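Local coordinates for fumarate lyase (Mesorhizobium sp., PDB 3C8T), which belongs to the fumarase/aspartase superfamily of lyases, largely helical proteins that assemble as homotetramers around a core of long helices, at residues G119-R131 and L168-S182. Sequence-based numbering, arbitrary orientation.
Sequences GLALISRRIESVR and LSAFDRHAARLEEIS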
ATOM      1  N   GLY A 119      15.495 -14.665  14.364  1.00 31.66           N
ATOM      2  CA  GLY A 119      15.145 -13.288  13.961  1.00 30.99           C
ATOM      3  C   GLY A 119      14.508 -12.485  15.102  1.00 30.85           C
ATOM      4  O   GLY A 119      14.834 -11.328  15.318  1.00 31.11           O
ATOM      5  N   LEU A 120      13.589 -13.100  15.824  1.00 30.62           N
ATOM      6  CA  LEU A 120      12.903 -12.414  16.894  1.00 31.12           C
ATOM      7  C   LEU A 120      13.825 -12.169  18.108  1.00 30.89           C
ATOM      8  O   LEU A 120      13.633 -11.183  18.818  1.00 30.99           O
ATOM      9  CB  LEU A 120      11.624 -13.174  17.313  1.00 31.14           C
ATOM     10  CG  LEU A 120      10.380 -12.973  16.433  1.00 31.34           C
ATOM     11  CD1 LEU A 120       9.290 -13.878  16.970  1.00 31.81           C
ATOM     12  CD2 LEU A 120       9.902 -11.519  16.437  1.00 27.85           C
ATOM     13  N   ALA A 121      14.810 -13.037  18.334  1.00 29.66           N
ATOM     14  CA  ALA A 121      15.763 -12.802  19.442  1.00 30.27           C
ATOM     15  C   ALA A 121      16.657 -11.616  19.132  1.00 30.11           C
ATOM     16  O   ALA A 121      16.981 -10.820  20.030  1.00 31.08           O
ATOM     17  CB  ALA A 121      16.610 -14.075  19.791  1.00 29.34           C
ATOM     18  N   LEU A 122      17.026 -11.476  17.863  1.00 28.80           N
ATOM     19  CA  LEU A 122      17.823 -10.341  17.434  1.00 29.01           C
ATOM     20  C   LEU A 122      17.000  -9.035  17.449  1.00 29.79           C
ATOM     21  O   LEU A 122      17.489  -7.989  17.890  1.00 30.80           O
ATOM     22  CB  LEU A 122      18.443 -10.621  16.051  1.00 28.43           C
ATOM     23  CG  LEU A 122      19.206  -9.471  15.397  1.00 29.88           C
ATOM     24  CD1 LEU A 122      20.306  -8.883  16.369  1.00 28.34           C
ATOM     25  CD2 LEU A 122      19.833  -9.977  14.072  1.00 27.41           C
ATOM     26  N   ILE A 123      15.760  -9.086  16.968  1.00 29.39           N
ATOM     27  CA  ILE A 123      14.852  -7.940  17.103  1.00 28.96           C
ATOM     28  C   ILE A 123      14.669  -7.519  18.577  1.00 29.17           C
ATOM     29  O   ILE A 123      14.758  -6.344  18.907  1.00 28.73           O
ATOM     30  CB  ILE A 123      13.458  -8.235  16.466  1.00 27.72           C
ATOM     31  CG1 ILE A 123      13.578  -8.394  14.941  1.00 26.37           C
ATOM     32  CG2 ILE A 123      12.446  -7.164  16.862  1.00 26.43           C
ATOM     33  CD1 ILE A 123      14.111  -7.165  14.178  1.00 21.48           C
ATOM     34  N   SER A 124      14.425  -8.484  19.457  1.00 29.48           N
ATOM     35  CA  SER A 124      14.236  -8.184  20.865  1.00 29.98           C
ATOM     36  C   SER A 124      15.459  -7.475  21.476  1.00 31.22           C
ATOM     37  O   SER A 124      15.324  -6.494  22.219  1.00 32.00           O
ATOM     38  CB  SER A 124      13.902  -9.479  21.613  1.00 29.65           C
ATOM     39  OG  SER A 124      13.868  -9.250  23.005  1.00 32.79           O
ATOM     40  N   ARG A 125      16.649  -7.986  21.150  1.00 30.99           N
ATOM     41  CA  ARG A 125      17.934  -7.441  21.560  1.00 31.41           C
ATOM     42  C   ARG A 125      18.080  -5.965  21.092  1.00 30.66           C
ATOM     43  O   ARG A 125      18.532  -5.102  21.833  1.00 30.80           O
ATOM     44  CB  ARG A 125      18.989  -8.315  20.869  1.00 32.13           C
ATOM     45  CG  ARG A 125      20.219  -8.577  21.580  1.00 35.96           C
ATOM     46  CD  ARG A 125      21.370  -7.921  20.831  1.00 39.13           C
ATOM     47  NE  ARG A 125      21.942  -8.632  19.680  1.00 38.73           N
ATOM     48  CZ  ARG A 125      22.639  -7.973  18.751  1.00 36.86           C
ATOM     49  NH1 ARG A 125      22.808  -6.665  18.890  1.00 35.45           N
ATOM     50  NH2 ARG A 125      23.199  -8.586  17.720  1.00 38.69           N
ATOM     51  N   ARG A 126      17.692  -5.673  19.858  1.00 29.81           N
ATOM     52  CA  ARG A 126      17.803  -4.305  19.347  1.00 28.71           C
ATOM     53  C   ARG A 126      16.757  -3.365  19.991  1.00 27.74           C
ATOM     54  O   ARG A 126      17.045  -2.194  20.295  1.00 27.85           O
ATOM     55  CB  ARG A 126      17.728  -4.271  17.822  1.00 28.39           C
ATOM     56  CG  ARG A 126      18.665  -5.235  17.114  1.00 30.18           C
ATOM     57  CD  ARG A 126      19.139  -4.558  15.862  1.00 31.36           C
ATOM     58  NE  ARG A 126      20.066  -5.345  15.069  1.00 34.72           N
ATOM     59  CZ  ARG A 126      21.390  -5.346  15.224  1.00 34.11           C
ATOM     60  NH1 ARG A 126      21.963  -4.635  16.177  1.00 31.36           N
ATOM     61  NH2 ARG A 126      22.129  -6.108  14.442  1.00 34.94           N
ATOM     62  N   ILE A 127      15.569  -3.877  20.224  1.00 26.47           N
ATOM     63  CA  ILE A 127      14.535  -3.114  20.933  1.00 26.98           C
ATOM     64  C   ILE A 127      14.988  -2.797  22.383  1.00 28.80           C
ATOM     65  O   ILE A 127      14.815  -1.684  22.869  1.00 29.59           O
ATOM     66  CB  ILE A 127      13.169  -3.852  20.902  1.00 27.48           C
ATOM     67  CG1 ILE A 127      12.534  -3.823  19.487  1.00 26.99           C
ATOM     68  CG2 ILE A 127      12.218  -3.298  22.009  1.00 25.11           C
ATOM     69  CD1 ILE A 127      11.078  -4.499  19.433  1.00 26.22           C
ATOM     70  N   GLU A 128      15.613  -3.762  23.065  1.00 29.87           N
ATOM     71  CA  GLU A 128      16.200  -3.504  24.391  1.00 30.90           C
ATOM     72  C   GLU A 128      17.351  -2.461  24.400  1.00 30.43           C
ATOM     73  O   GLU A 128      17.372  -1.616  25.286  1.00 30.93           O
ATOM     74  CB  GLU A 128      16.622  -4.816  25.076  1.00 31.57           C
ATOM     75  CG  GLU A 128      15.436  -5.803  25.244  1.00 38.40           C
ATOM     76  CD  GLU A 128      14.200  -5.166  25.944  1.00 43.33           C
ATOM     77  OE1 GLU A 128      13.167  -4.889  25.290  1.00 42.58           O
ATOM     78  OE2 GLU A 128      14.281  -4.928  27.166  1.00 47.66           O
ATOM     79  N   SER A 129      18.284  -2.500  23.440  1.00 30.14           N
ATOM     80  CA  SER A 129      19.248  -1.402  23.312  1.00 30.92           C
ATOM     81  C   SER A 129      18.594  -0.066  23.019  1.00 30.66           C
ATOM     82  O   SER A 129      19.033   0.946  23.557  1.00 31.45           O
ATOM     83  CB  SER A 129      20.298  -1.646  22.220  1.00 31.35           C
ATOM     84  OG  SER A 129      20.852  -2.921  22.360  1.00 36.15           O
ATOM     85  N   VAL A 130      17.592  -0.045  22.132  1.00 29.98           N
ATOM     86  CA  VAL A 130      16.841   1.198  21.846  1.00 29.52           C
ATOM     87  C   VAL A 130      16.263   1.799  23.154  1.00 29.59           C
ATOM     88  O   VAL A 130      16.493   2.990  23.454  1.00 28.23           O
ATOM     89  CB  VAL A 130      15.782   1.068  20.671  1.00 28.99           C
ATOM     90  CG1 VAL A 130      14.888   2.330  20.556  1.00 29.73           C
ATOM     91  CG2 VAL A 130      16.507   0.885  19.363  1.00 29.14           C
ATOM     92  N   ARG A 131      15.549   0.962  23.922  1.00 29.91           N
ATOM     93  CA  ARG A 131      14.962   1.375  25.205  1.00 30.25           C
ATOM     94  C   ARG A 131      16.049   1.902  26.161  1.00 30.94           C
ATOM     95  O   ARG A 131      15.864   2.960  26.774  1.00 30.72           O
ATOM     96  CB  ARG A 131      14.165   0.235  25.856  1.00 29.01           C
ATOM     97  CG  ARG A 131      12.982  -0.212  25.028  1.00 30.01           C
ATOM     98  CD  ARG A 131      12.423  -1.541  25.498  1.00 26.97           C
ATOM     99  NE  ARG A 131      11.642  -1.373  26.717  1.00 30.26           N
ATOM    100  CZ  ARG A 131      11.401  -2.346  27.598  1.00 32.62           C
ATOM    101  NH1 ARG A 131      11.897  -3.572  27.401  1.00 31.01           N
ATOM    102  NH2 ARG A 131      10.654  -2.094  28.679  1.00 30.05           N
ATOM    103  N   LEU A 168      10.361   6.567  24.182  1.00 27.07           N
ATOM    104  CA  LEU A 168      10.570   5.382  24.961  1.00 27.01           C
ATOM    105  C   LEU A 168       9.272   4.576  25.238  1.00 27.62           C
ATOM    106  O   LEU A 168       9.284   3.330  25.192  1.00 27.16           O
ATOM    107  CB  LEU A 168      11.248   5.765  26.291  1.00 27.24           C
ATOM    108  CG  LEU A 168      11.497   4.667  27.337  1.00 28.60           C
ATOM    109  CD1 LEU A 168      12.306   3.415  26.752  1.00 22.95           C
ATOM    110  CD2 LEU A 168      12.143   5.248  28.620  1.00 26.04           C
ATOM    111  N   SER A 169       8.174   5.279  25.534  1.00 26.55           N
ATOM    112  CA  SER A 169       6.940   4.636  25.944  1.00 25.96           C
ATOM    113  C   SER A 169       6.373   3.673  24.907  1.00 25.67           C
ATOM    114  O   SER A 169       5.858   2.602  25.267  1.00 26.16           O
ATOM    115  CB  SER A 169       5.887   5.665  26.340  1.00 26.47           C
ATOM    116  OG  SER A 169       5.381   6.309  25.188  1.00 24.93           O
ATOM    117  N   ALA A 170       6.478   4.070  23.648  1.00 25.49           N
ATOM    118  CA  ALA A 170       6.172   3.240  22.473  1.00 26.16           C
ATOM    119  C   ALA A 170       6.972   1.930  22.436  1.00 25.66           C
ATOM    120  O   ALA A 170       6.421   0.864  22.105  1.00 24.99           O
ATOM    121  CB  ALA A 170       6.448   4.063  21.151  1.00 24.45           C
ATOM    122  N   PHE A 171       8.269   2.032  22.724  1.00 24.89           N
ATOM    123  CA  PHE A 171       9.186   0.868  22.673  1.00 25.65           C
ATOM    124  C   PHE A 171       9.003  -0.070  23.849  1.00 26.02           C
ATOM    125  O   PHE A 171       9.155  -1.290  23.705  1.00 26.22           O
ATOM    126  CB  PHE A 171      10.632   1.308  22.489  1.00 24.39           C
ATOM    127  CG  PHE A 171      10.889   1.818  21.123  1.00 25.89           C
ATOM    128  CD1 PHE A 171      11.085   0.923  20.062  1.00 25.36           C
ATOM    129  CD2 PHE A 171      10.804   3.190  20.853  1.00 26.28           C
ATOM    130  CE1 PHE A 171      11.259   1.394  18.760  1.00 29.73           C
ATOM    131  CE2 PHE A 171      10.954   3.665  19.563  1.00 26.52           C
ATOM    132  CZ  PHE A 171      11.197   2.775  18.515  1.00 26.07           C
ATOM    133  N   ASP A 172       8.633   0.492  24.998  1.00 27.65           N
ATOM    134  CA  ASP A 172       8.138  -0.312  26.107  1.00 28.41           C
ATOM    135  C   ASP A 172       6.938  -1.109  25.661  1.00 28.95           C
ATOM    136  O   ASP A 172       6.841  -2.273  26.000  1.00 29.83           O
ATOM    137  CB  ASP A 172       7.740   0.580  27.286  1.00 30.01           C
ATOM    138  CG  ASP A 172       8.958   1.265  27.955  1.00 31.42           C
ATOM    139  OD1 ASP A 172      10.083   0.735  27.846  1.00 32.90           O
ATOM    140  OD2 ASP A 172       8.779   2.317  28.599  1.00 33.27           O
ATOM    141  N   ARG A 173       6.003  -0.506  24.906  1.00 29.26           N
ATOM    142  CA  ARG A 173       4.848  -1.291  24.433  1.00 28.65           C
ATOM    143  C   ARG A 173       5.222  -2.314  23.375  1.00 29.39           C
ATOM    144  O   ARG A 173       4.561  -3.346  23.286  1.00 30.91           O
ATOM    145  CB  ARG A 173       3.660  -0.440  23.971  1.00 27.40           C
ATOM    146  CG  ARG A 173       2.916   0.289  25.085  1.00 27.20           C
ATOM    147  CD  ARG A 173       1.777   1.197  24.529  1.00 28.25           C
ATOM    148  NE  ARG A 173       2.228   2.288  23.667  1.00 29.17           N
ATOM    149  CZ  ARG A 173       2.366   3.571  24.041  1.00 33.38           C
ATOM    150  NH1 ARG A 173       2.120   3.956  25.304  1.00 30.42           N
ATOM    151  NH2 ARG A 173       2.766   4.489  23.144  1.00 29.97           N
ATOM    152  N   HIS A 174       6.261  -2.050  22.579  1.00 29.44           N
ATOM    153  CA  HIS A 174       6.599  -2.955  21.469  1.00 29.00           C
ATOM    154  C   HIS A 174       7.236  -4.193  22.068  1.00 29.83           C
ATOM    155  O   HIS A 174       6.992  -5.309  21.580  1.00 30.42           O
ATOM    156  CB  HIS A 174       7.561  -2.339  20.419  1.00 28.41           C
ATOM    157  CG  HIS A 174       6.985  -1.184  19.629  1.00 26.98           C
ATOM    158  ND1 HIS A 174       5.740  -1.223  19.035  1.00 26.30           N
ATOM    159  CD2 HIS A 174       7.527   0.011  19.280  1.00 22.11           C
ATOM    160  CE1 HIS A 174       5.519  -0.084  18.400  1.00 25.83           C
ATOM    161  NE2 HIS A 174       6.591   0.683  18.535  1.00 24.18           N
ATOM    162  N   ALA A 175       8.060  -3.993  23.112  1.00 29.29           N
ATOM    163  CA  ALA A 175       8.637  -5.117  23.880  1.00 28.43           C
ATOM    164  C   ALA A 175       7.591  -6.071  24.391  1.00 27.81           C
ATOM    165  O   ALA A 175       7.784  -7.290  24.299  1.00 28.31           O
ATOM    166  CB  ALA A 175       9.502  -4.636  25.026  1.00 28.51           C
ATOM    167  N   ALA A 176       6.484  -5.527  24.906  1.00 27.13           N
ATOM    168  CA  ALA A 176       5.356  -6.335  25.357  1.00 26.54           C
ATOM    169  C   ALA A 176       4.708  -7.109  24.189  1.00 26.89           C
ATOM    170  O   ALA A 176       4.421  -8.304  24.324  1.00 25.50           O
ATOM    171  CB  ALA A 176       4.320  -5.493  26.114  1.00 25.59           C
ATOM    172  N   ARG A 177       4.483  -6.429  23.061  1.00 27.42           N
ATOM    173  CA  ARG A 177       3.883  -7.065  21.852  1.00 27.52           C
ATOM    174  C   ARG A 177       4.712  -8.277  21.370  1.00 28.21           C
ATOM    175  O   ARG A 177       4.160  -9.337  21.061  1.00 26.97           O
ATOM    176  CB  ARG A 177       3.727  -6.038  20.707  1.00 27.47           C
ATOM    177  CG  ARG A 177       2.738  -4.902  20.988  1.00 27.11           C
ATOM    178  CD  ARG A 177       2.715  -3.852  19.882  1.00 26.54           C
ATOM    179  NE  ARG A 177       1.733  -2.829  20.242  1.00 27.63           N
ATOM    180  CZ  ARG A 177       2.027  -1.580  20.593  1.00 25.32           C
ATOM    181  NH1 ARG A 177       3.277  -1.140  20.555  1.00 24.72           N
ATOM    182  NH2 ARG A 177       1.050  -0.769  20.963  1.00 24.91           N
ATOM    183  N   LEU A 178       6.044  -8.109  21.324  1.00 29.79           N
ATOM    184  CA  LEU A 178       6.959  -9.175  20.886  1.00 29.53           C
ATOM    185  C   LEU A 178       6.734 -10.495  21.654  1.00 30.71           C
ATOM    186  O   LEU A 178       6.665 -11.588  21.055  1.00 30.03           O
ATOM    187  CB  LEU A 178       8.424  -8.698  20.995  1.00 29.34           C
ATOM    188  CG  LEU A 178       9.511  -9.624  20.376  1.00 31.46           C
ATOM    189  CD1 LEU A 178      10.750  -8.850  19.889  1.00 31.12           C
ATOM    190  CD2 LEU A 178       9.940 -10.740  21.313  1.00 32.71           C
ATOM    191  N   GLU A 179       6.629 -10.382  22.978  1.00 31.02           N
ATOM    192  CA  GLU A 179       6.393 -11.511  23.866  1.00 33.17           C
ATOM    193  C   GLU A 179       5.023 -12.189  23.627  1.00 32.77           C
ATOM    194  O   GLU A 179       4.912 -13.414  23.708  1.00 34.22           O
ATOM    195  CB  GLU A 179       6.607 -11.100  25.361  1.00 32.91           C
ATOM    196  CG  GLU A 179       8.023 -10.531  25.679  1.00 39.01           C
ATOM    197  CD  GLU A 179       9.216 -11.387  25.137  1.00 47.18           C
ATOM    198  OE1 GLU A 179       9.170 -12.637  25.241  1.00 52.03           O
ATOM    199  OE2 GLU A 179      10.214 -10.817  24.594  1.00 51.22           O
ATOM    200  N   GLU A 180       3.996 -11.411  23.302  1.00 32.41           N
ATOM    201  CA  GLU A 180       2.665 -11.956  22.969  1.00 32.60           C
ATOM    202  C   GLU A 180       2.623 -12.723  21.627  1.00 32.21           C
ATOM    203  O   GLU A 180       1.958 -13.784  21.500  1.00 31.68           O
ATOM    204  CB  GLU A 180       1.607 -10.822  23.007  1.00 32.63           C
ATOM    205  CG  GLU A 180       1.316 -10.340  24.451  1.00 33.74           C
ATOM    206  CD  GLU A 180       0.404  -9.096  24.577  1.00 34.83           C
ATOM    207  OE1 GLU A 180       0.262  -8.310  23.612  1.00 35.41           O
ATOM    208  OE2 GLU A 180      -0.189  -8.917  25.677  1.00 38.91           O
ATOM    209  N   ILE A 181       3.318 -12.184  20.622  1.00 31.01           N
ATOM    210  CA  ILE A 181       3.307 -12.772  19.269  1.00 31.21           C
ATOM    211  C   ILE A 181       4.097 -14.099  19.201  1.00 31.45           C
ATOM    212  O   ILE A 181       3.688 -14.998  18.486  1.00 31.34           O
ATOM    213  CB  ILE A 181       3.880 -11.777  18.232  1.00 30.56           C
ATOM    214  CG1 ILE A 181       2.862 -10.669  17.943  1.00 31.84           C
ATOM    215  CG2 ILE A 181       4.141 -12.445  16.953  1.00 31.79           C
ATOM    216  CD1 ILE A 181       3.484  -9.325  17.714  1.00 33.85           C
ATOM    217  N   SER A 182       5.242 -14.175  19.900  1.00 32.12           N
ATOM    218  CA  SER A 182       6.145 -15.338  19.852  1.00 33.16           C
ATOM    219  C   SER A 182       5.491 -16.740  20.018  1.00 32.73           C
ATOM    220  O   SER A 182       5.818 -17.626  19.250  1.00 32.69           O
ATOM    221  CB  SER A 182       7.294 -15.201  20.860  1.00 33.11           C
ATOM    222  OG  SER A 182       8.203 -14.166  20.497  1.00 36.28           O
TER
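Asp-172 OD1 is gripped by two nitrogens of Arg-131: NE at 2.9 Å, along the anti lone pair, and NH2 at 3.0 Å, from above the carboxylate plane. Both bonds are bent (153° and 141°) and leave the guanidinium edge in its own plane, with the carboxylate turned nearly perpendicular to it. The other oxygen, OD2, has a salt bridge with Arg-443 near the C-terminus. Arg-131 NH1 gives a 2.8 Å bond to the syn lone pair of Glu-128 OE1, one turn back, with OE2 equally near in a salt bridge, so acids from both helices fix the guanidinium's rotation, while Ala-175 CB lies over one face. A bend at chi3 turns this end toward Asp-172 after CG has passed Phe-171 CB. Helices 104-140 and 160-185 are long members of the central helical bundle of this superfamily; segments 119-131 and 168-182 run antiparallel, N-to-C directions at 155° and axes 9.7 Å apart at closest approach. Between them, knobs go into holes from both sides: Ile-127 sits among Phe-171, His-174, Ala-175 and Leu-178, and Leu-178 among Leu-120, Ile-123, Ser-124 and Ile-127. Leu-178 CD1 presses on Ser-124 CB at 3.6 Å. Nearby, Val-130 CG1 stands over the centre of the Phe-171 ring, 3.9 Å from its centroid, a CH-pi contact. Beyond Phe-171 lies helix 229-255, whereas Arg-173 and Arg-177 form salt bridges with Asp-229 of a second subunit.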